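Local coordinates for protein Ent-copalyl diphosphate synthase (Streptomyces platensis, PDB 5BP8) that is a mainly helical protein of the terpene synthase type, with a domain related to the squalene-hopene cyclases, at residues A[121-135]-A[165-177]. Numbering follows the deposited sequence.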
ATOM      1  N   VAL A 121      -1.825   6.302 -16.620  1.00 20.95           N
ATOM      2  CA  VAL A 121      -0.800   5.705 -15.788  1.00 20.44           C
ATOM      3  C   VAL A 121      -0.992   6.286 -14.393  1.00 21.07           C
ATOM      4  O   VAL A 121      -0.654   7.437 -14.154  1.00 20.49           O
ATOM      5  CB  VAL A 121       0.625   5.972 -16.300  1.00 21.19           C
ATOM      6  CG1 VAL A 121       1.656   5.332 -15.358  1.00 22.59           C
ATOM      7  CG2 VAL A 121       0.809   5.461 -17.739  1.00 22.11           C
ATOM      8  N   PRO A 122      -1.576   5.497 -13.475  1.00 20.57           N
ATOM      9  CA  PRO A 122      -1.703   6.003 -12.120  1.00 20.39           C
ATOM     10  C   PRO A 122      -0.363   6.184 -11.439  1.00 20.68           C
ATOM     11  O   PRO A 122       0.641   5.535 -11.792  1.00 18.69           O
ATOM     12  CB  PRO A 122      -2.514   4.929 -11.387  1.00 20.52           C
ATOM     13  CG  PRO A 122      -2.708   3.789 -12.338  1.00 20.56           C
ATOM     14  CD  PRO A 122      -2.274   4.219 -13.697  1.00 20.02           C
ATOM     15  N   ASP A 123      -0.347   7.072 -10.447  1.00 20.84           N
ATOM     16  CA  ASP A 123       0.882   7.382  -9.752  1.00 22.56           C
ATOM     17  C   ASP A 123       1.139   6.389  -8.637  1.00 22.37           C
ATOM     18  O   ASP A 123       1.072   6.713  -7.442  1.00 22.20           O
ATOM     19  CB  ASP A 123       0.840   8.828  -9.254  1.00 25.96           C
ATOM     20  CG  ASP A 123       0.846   9.830 -10.392  1.00 29.16           C
ATOM     21  OD1 ASP A 123       1.646   9.686 -11.347  1.00 32.30           O
ATOM     22  OD2 ASP A 123       0.053  10.785 -10.324  1.00 34.17           O
ATOM     23  N   THR A 124       1.458   5.150  -9.035  1.00 20.47           N
ATOM     24  CA  THR A 124       1.854   4.152  -8.087  1.00 20.13           C
ATOM     25  C   THR A 124       3.314   4.426  -7.751  1.00 19.46           C
ATOM     26  O   THR A 124       4.014   5.206  -8.424  1.00 20.75           O
ATOM     27  CB  THR A 124       1.666   2.720  -8.641  1.00 19.46           C
ATOM     28  OG1 THR A 124       2.250   2.630  -9.931  1.00 19.37           O
ATOM     29  CG2 THR A 124       0.208   2.340  -8.725  1.00 20.66           C
ATOM     30  N   ILE A 125       3.793   3.796  -6.697  1.00 19.13           N
ATOM     31  CA  ILE A 125       5.099   4.147  -6.176  1.00 19.84           C
ATOM     32  C   ILE A 125       6.221   3.607  -7.073  1.00 20.18           C
ATOM     33  O   ILE A 125       6.263   2.413  -7.385  1.00 18.96           O
ATOM     34  CB  ILE A 125       5.280   3.664  -4.739  1.00 21.47           C
ATOM     35  CG1 ILE A 125       4.178   4.258  -3.848  1.00 21.87           C
ATOM     36  CG2 ILE A 125       6.657   4.105  -4.229  1.00 24.35           C
ATOM     37  CD1 ILE A 125       4.344   3.963  -2.358  1.00 24.35           C
ATOM     38  N   GLY A 126       7.123   4.495  -7.482  1.00 19.69           N
ATOM     39  CA  GLY A 126       8.267   4.091  -8.324  1.00 20.26           C
ATOM     40  C   GLY A 126       7.941   3.749  -9.787  1.00 19.63           C
ATOM     41  O   GLY A 126       8.773   3.184 -10.500  1.00 19.23           O
ATOM     42  N   VAL A 127       6.754   4.117 -10.245  1.00 19.60           N
ATOM     43  CA  VAL A 127       6.313   3.769 -11.599  1.00 19.40           C
ATOM     44  C   VAL A 127       7.280   4.265 -12.712  1.00 20.06           C
ATOM     45  O   VAL A 127       7.481   3.576 -13.718  1.00 18.02           O
ATOM     46  CB  VAL A 127       4.875   4.232 -11.852  1.00 18.91           C
ATOM     47  CG1 VAL A 127       4.734   5.761 -11.831  1.00 19.67           C
ATOM     48  CG2 VAL A 127       4.372   3.664 -13.156  1.00 19.68           C
ATOM     49  N   GLU A 128       7.902   5.421 -12.487  1.00 19.76           N
ATOM     50  CA  GLU A 128       8.892   5.984 -13.413  1.00 21.87           C
ATOM     51  C   GLU A 128      10.161   5.138 -13.524  1.00 20.28           C
ATOM     52  O   GLU A 128      10.968   5.369 -14.430  1.00 20.89           O
ATOM     53  CB  GLU A 128       9.305   7.385 -12.964  1.00 25.76           C
ATOM     54  CG  GLU A 128       8.157   8.360 -12.895  1.00 30.30           C
ATOM     55  CD  GLU A 128       8.509   9.586 -12.055  1.00 34.88           C
ATOM     56  OE1 GLU A 128       8.773   9.442 -10.833  1.00 35.86           O
ATOM     57  OE2 GLU A 128       8.539  10.683 -12.632  1.00 35.63           O
ATOM     58  N   PHE A 129      10.368   4.211 -12.601  1.00 18.58           N
ATOM     59  CA  PHE A 129      11.484   3.270 -12.698  1.00 18.26           C
ATOM     60  C   PHE A 129      10.995   1.910 -13.140  1.00 18.16           C
ATOM     61  O   PHE A 129      11.530   1.318 -14.076  1.00 17.58           O
ATOM     62  CB  PHE A 129      12.229   3.173 -11.363  1.00 19.35           C
ATOM     63  CG  PHE A 129      12.742   4.508 -10.886  1.00 20.04           C
ATOM     64  CD1 PHE A 129      13.832   5.079 -11.496  1.00 22.54           C
ATOM     65  CD2 PHE A 129      12.079   5.222  -9.888  1.00 21.18           C
ATOM     66  CE1 PHE A 129      14.291   6.332 -11.094  1.00 24.14           C
ATOM     67  CE2 PHE A 129      12.523   6.467  -9.485  1.00 22.39           C
ATOM     68  CZ  PHE A 129      13.635   7.023 -10.078  1.00 22.03           C
ATOM     69  N   VAL A 130       9.985   1.419 -12.434  1.00 17.68           N
ATOM     70  CA  VAL A 130       9.478   0.075 -12.616  1.00 18.04           C
ATOM     71  C   VAL A 130       8.969  -0.155 -14.057  1.00 17.02           C
ATOM     72  O   VAL A 130       9.311  -1.153 -14.700  1.00 17.31           O
ATOM     73  CB  VAL A 130       8.331  -0.133 -11.619  1.00 19.22           C
ATOM     74  CG1 VAL A 130       7.552  -1.388 -11.921  1.00 20.39           C
ATOM     75  CG2 VAL A 130       8.905  -0.196 -10.203  1.00 19.70           C
ATOM     76  N   ALA A 131       8.160   0.770 -14.540  1.00 16.96           N
ATOM     77  CA  ALA A 131       7.489   0.570 -15.823  1.00 17.31           C
ATOM     78  C   ALA A 131       8.465   0.585 -17.015  1.00 18.62           C
ATOM     79  O   ALA A 131       8.494  -0.386 -17.786  1.00 18.29           O
ATOM     80  CB  ALA A 131       6.348   1.549 -15.997  1.00 17.52           C
ATOM     81  N   PRO A 132       9.355   1.602 -17.104  1.00 18.86           N
ATOM     82  CA  PRO A 132      10.312   1.525 -18.221  1.00 19.39           C
ATOM     83  C   PRO A 132      11.302   0.396 -18.095  1.00 18.56           C
ATOM     84  O   PRO A 132      11.756  -0.157 -19.111  1.00 18.17           O
ATOM     85  CB  PRO A 132      11.049   2.867 -18.200  1.00 20.01           C
ATOM     86  CG  PRO A 132      10.600   3.563 -16.957  1.00 20.49           C
ATOM     87  CD  PRO A 132       9.389   2.898 -16.399  1.00 19.43           C
ATOM     88  N   SER A 133      11.673   0.050 -16.865  1.00 18.75           N
ATOM     89  CA  SER A 133      12.545  -1.086 -16.667  1.00 18.18           C
ATOM     90  C   SER A 133      11.977  -2.367 -17.272  1.00 18.79           C
ATOM     91  O   SER A 133      12.657  -3.103 -17.996  1.00 19.33           O
ATOM     92  CB  SER A 133      12.829  -1.278 -15.180  1.00 19.54           C
ATOM     93  OG  SER A 133      13.798  -2.283 -15.048  1.00 21.70           O
ATOM     94  N   LEU A 134      10.710  -2.620 -16.999  1.00 17.80           N
ATOM     95  CA  LEU A 134      10.056  -3.843 -17.458  1.00 18.02           C
ATOM     96  C   LEU A 134       9.804  -3.831 -18.962  1.00 18.22           C
ATOM     97  O   LEU A 134       9.977  -4.856 -19.656  1.00 17.79           O
ATOM     98  CB  LEU A 134       8.729  -4.020 -16.717  1.00 17.24           C
ATOM     99  CG  LEU A 134       8.942  -4.435 -15.259  1.00 17.33           C
ATOM    100  CD1 LEU A 134       7.670  -4.334 -14.478  1.00 17.31           C
ATOM    101  CD2 LEU A 134       9.538  -5.840 -15.136  1.00 17.47           C
ATOM    102  N   LEU A 135       9.375  -2.677 -19.455  1.00 17.48           N
ATOM    103  CA  LEU A 135       9.149  -2.511 -20.886  1.00 18.71           C
ATOM    104  C   LEU A 135      10.429  -2.808 -21.696  1.00 19.09           C
ATOM    105  O   LEU A 135      10.369  -3.518 -22.703  1.00 19.10           O
ATOM    106  CB  LEU A 135       8.624  -1.115 -21.185  1.00 19.62           C
ATOM    107  CG  LEU A 135       8.269  -0.818 -22.646  1.00 21.97           C
ATOM    108  CD1 LEU A 135       7.248  -1.801 -23.144  1.00 22.83           C
ATOM    109  CD2 LEU A 135       7.718   0.590 -22.798  1.00 23.84           C
ATOM    110  N   ALA A 165       3.526   7.523 -22.766  1.00 25.23           N
ATOM    111  CA  ALA A 165       3.430   8.074 -21.413  1.00 25.35           C
ATOM    112  C   ALA A 165       4.775   8.580 -20.926  1.00 25.52           C
ATOM    113  O   ALA A 165       5.773   7.872 -21.007  1.00 23.40           O
ATOM    114  CB  ALA A 165       2.876   7.045 -20.455  1.00 26.25           C
ATOM    115  N   PRO A 166       4.808   9.824 -20.425  1.00 28.36           N
ATOM    116  CA  PRO A 166       6.045  10.384 -19.897  1.00 30.46           C
ATOM    117  C   PRO A 166       6.701   9.499 -18.846  1.00 29.38           C
ATOM    118  O   PRO A 166       7.932   9.352 -18.852  1.00 29.95           O
ATOM    119  CB  PRO A 166       5.580  11.707 -19.261  1.00 32.09           C
ATOM    120  CG  PRO A 166       4.413  12.114 -20.094  1.00 32.60           C
ATOM    121  CD  PRO A 166       3.726  10.824 -20.464  1.00 30.01           C
ATOM    122  N   ASP A 167       5.896   8.868 -17.986  1.00 29.42           N
ATOM    123  CA  ASP A 167       6.456   7.994 -16.932  1.00 29.55           C
ATOM    124  C   ASP A 167       7.152   6.750 -17.508  1.00 29.52           C
ATOM    125  O   ASP A 167       7.980   6.116 -16.835  1.00 29.55           O
ATOM    126  CB  ASP A 167       5.365   7.530 -15.948  1.00 32.43           C
ATOM    127  CG  ASP A 167       4.981   8.594 -14.923  1.00 34.14           C
ATOM    128  OD1 ASP A 167       5.728   9.582 -14.741  1.00 39.15           O
ATOM    129  OD2 ASP A 167       3.912   8.437 -14.311  1.00 38.24           O
ATOM    130  N   LEU A 168       6.837   6.385 -18.743  1.00 25.25           N
ATOM    131  CA  LEU A 168       7.509   5.251 -19.328  1.00 26.00           C
ATOM    132  C   LEU A 168       8.738   5.648 -20.164  1.00 26.91           C
ATOM    133  O   LEU A 168       9.370   4.797 -20.749  1.00 25.92           O
ATOM    134  CB  LEU A 168       6.524   4.393 -20.129  1.00 25.77           C
ATOM    135  CG  LEU A 168       5.825   3.363 -19.236  1.00 25.12           C
ATOM    136  CD1 LEU A 168       4.918   4.036 -18.217  1.00 24.65           C
ATOM    137  CD2 LEU A 168       5.064   2.351 -20.079  1.00 25.21           C
ATOM    138  N   ASP A 169       9.071   6.932 -20.176  1.00 29.13           N
ATOM    139  CA  ASP A 169      10.172   7.450 -20.987  1.00 33.93           C
ATOM    140  C   ASP A 169      11.559   6.802 -20.721  1.00 34.89           C
ATOM    141  O   ASP A 169      12.315   6.541 -21.662  1.00 43.34           O
ATOM    142  CB  ASP A 169      10.242   8.975 -20.811  1.00 37.01           C
ATOM    143  CG  ASP A 169      11.468   9.554 -21.399  1.00 41.61           C
ATOM    144  OD1 ASP A 169      12.395   9.828 -20.628  1.00 41.12           O
ATOM    145  OD2 ASP A 169      11.532   9.683 -22.636  1.00 45.86           O
ATOM    146  N   GLY A 170      11.933   6.564 -19.480  1.00 31.62           N
ATOM    147  CA  GLY A 170      13.228   5.835 -19.276  1.00 29.07           C
ATOM    148  C   GLY A 170      14.479   6.704 -19.057  1.00 26.25           C
ATOM    149  O   GLY A 170      15.515   6.205 -18.619  1.00 23.76           O
ATOM    150  N   ALA A 171      14.371   8.001 -19.305  1.00 25.62           N
ATOM    151  CA  ALA A 171      15.496   8.912 -19.098  1.00 27.20           C
ATOM    152  C   ALA A 171      15.900   8.993 -17.625  1.00 25.46           C
ATOM    153  O   ALA A 171      17.094   8.918 -17.305  1.00 23.99           O
ATOM    154  CB  ALA A 171      15.164  10.300 -19.640  1.00 29.63           C
ATOM    155  N   LEU A 172      14.923   9.133 -16.727  1.00 24.14           N
ATOM    156  CA  LEU A 172      15.233   9.175 -15.290  1.00 23.52           C
ATOM    157  C   LEU A 172      15.851   7.857 -14.801  1.00 22.69           C
ATOM    158  O   LEU A 172      16.806   7.855 -14.025  1.00 22.13           O
ATOM    159  CB  LEU A 172      14.020   9.545 -14.482  1.00 24.77           C
ATOM    160  CG  LEU A 172      14.179   9.628 -12.971  1.00 26.68           C
ATOM    161  CD1 LEU A 172      15.257  10.626 -12.586  1.00 28.33           C
ATOM    162  CD2 LEU A 172      12.862  10.008 -12.338  1.00 28.74           C
ATOM    163  N   LEU A 173      15.310   6.738 -15.248  1.00 21.79           N
ATOM    164  CA  LEU A 173      15.881   5.433 -14.905  1.00 20.55           C
ATOM    165  C   LEU A 173      17.346   5.339 -15.344  1.00 21.33           C
ATOM    166  O   LEU A 173      18.206   4.879 -14.582  1.00 20.48           O
ATOM    167  CB  LEU A 173      15.034   4.299 -15.529  1.00 21.18           C
ATOM    168  CG  LEU A 173      15.566   2.868 -15.396  1.00 21.50           C
ATOM    169  CD1 LEU A 173      15.718   2.490 -13.940  1.00 21.29           C
ATOM    170  CD2 LEU A 173      14.622   1.893 -16.120  1.00 22.10           C
ATOM    171  N   ALA A 174      17.632   5.791 -16.562  1.00 21.11           N
ATOM    172  CA  ALA A 174      18.983   5.758 -17.092  1.00 22.42           C
ATOM    173  C   ALA A 174      19.920   6.603 -16.209  1.00 22.14           C
ATOM    174  O   ALA A 174      21.046   6.200 -15.915  1.00 23.35           O
ATOM    175  CB  ALA A 174      18.998   6.248 -18.534  1.00 23.17           C
ATOM    176  N   GLY A 175      19.431   7.759 -15.770  1.00 22.76           N
ATOM    177  CA  GLY A 175      20.198   8.645 -14.924  1.00 22.73           C
ATOM    178  C   GLY A 175      20.501   8.033 -13.577  1.00 21.99           C
ATOM    179  O   GLY A 175      21.618   8.132 -13.087  1.00 21.52           O
ATOM    180  N   VAL A 176      19.507   7.384 -12.977  1.00 20.76           N
ATOM    181  CA  VAL A 176      19.686   6.783 -11.684  1.00 21.13           C
ATOM    182  C   VAL A 176      20.596   5.577 -11.791  1.00 20.78           C
ATOM    183  O   VAL A 176      21.436   5.370 -10.914  1.00 19.41           O
ATOM    184  CB  VAL A 176      18.354   6.449 -11.015  1.00 22.03           C
ATOM    185  CG1 VAL A 176      18.569   5.622  -9.757  1.00 23.27           C
ATOM    186  CG2 VAL A 176      17.611   7.739 -10.707  1.00 22.44           C
ATOM    187  N   ARG A 177      20.485   4.822 -12.886  1.00 19.70           N
ATOM    188  CA  ARG A 177      21.434   3.741 -13.115  1.00 20.12           C
ATOM    189  C   ARG A 177      22.881   4.264 -13.224  1.00 20.74           C
ATOM    190  O   ARG A 177      23.792   3.699 -12.627  1.00 23.11           O
ATOM    191  CB  ARG A 177      21.054   2.954 -14.364  1.00 20.34           C
ATOM    192  CG  ARG A 177      19.863   2.051 -14.127  1.00 20.10           C
ATOM    193  CD  ARG A 177      19.384   1.425 -15.417  1.00 20.39           C
ATOM    194  NE  ARG A 177      18.437   0.337 -15.164  1.00 20.91           N
ATOM    195  CZ  ARG A 177      17.675  -0.239 -16.090  1.00 21.24           C
ATOM    196  NH1 ARG A 177      17.714   0.190 -17.355  1.00 20.88           N
ATOM    197  NH2 ARG A 177      16.857  -1.241 -15.752  1.00 20.17           N
TER
HETATM  198  O   HOH W   1       1.437   9.191 -14.078  1.00 36.34           O
HETATM  199  O   HOH W   2      12.612   6.737 -16.210  1.00 19.74           O
HETATM  200  O   HOH W   3      15.484  -2.696 -17.938  1.00 19.36           O
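Ala165 opens the contact by setting its CB 3.8 Å from CG2 of Val121. Two residues on, the carboxylate of Asp167 lies over the start of helix 127-135, between the side chains of Val127 and Glu128. Its OD1 rests against the CG methylene of Glu128 at 3.3 Å. The same OD1 is 3.7 Å from OE2 of Glu128, an approach of like charges; OE1 of Glu128 is salt-bridged to Arg345, which probably eases the crowding of charge. A water bridges OD2 of Asp167 and the carbonyl of Val121, tying the 3-10 segment to the loop. Leu168 then sets CD1 on CB of Ala131 (3.6 Å), while its CD2 reaches Leu135 one turn further along.

At Gly170, the N-cap of helix 171-177, the chain passes close over Pro132, with CA 3.8 Å from the proline CB. This proline sits at the kink of its helix, where its ring nitrogen has no hydrogen to give. Leu172 and Val176, a turn apart, both meet the outer end of the Phe129 ring, CG2 of Val176 coming within 3.6 Å of CE1. Between them Leu173 has its CA at the edge of that ring and CD1 4.0 Å from CD1 of Phe129. With CG anti to its own nitrogen (chi1 174°) and chi2 at 59°, its CD2 meets the backbone of Ser133 and lies over the centre of one face of the Arg177 guanidinium. A water links the Leu173 nitrogen to the carbonyl of Glu128, and another joins NH2 of Arg177 to the carbonyl of Ser133; Arg177 NE and Ser133 OG bond to the carbonyls of Val196 and Ala195.

Segments 127-135 and 171-177 cross at -97°, axes 8.8 Å apart. Helix 171-177 and the preceding 3-10 turn lie against the first turns of helix 127-144, which also packs on helix 72-86 through Val127, Val130 and Ala131, and on helix 31-40 through Val130 and Leu134.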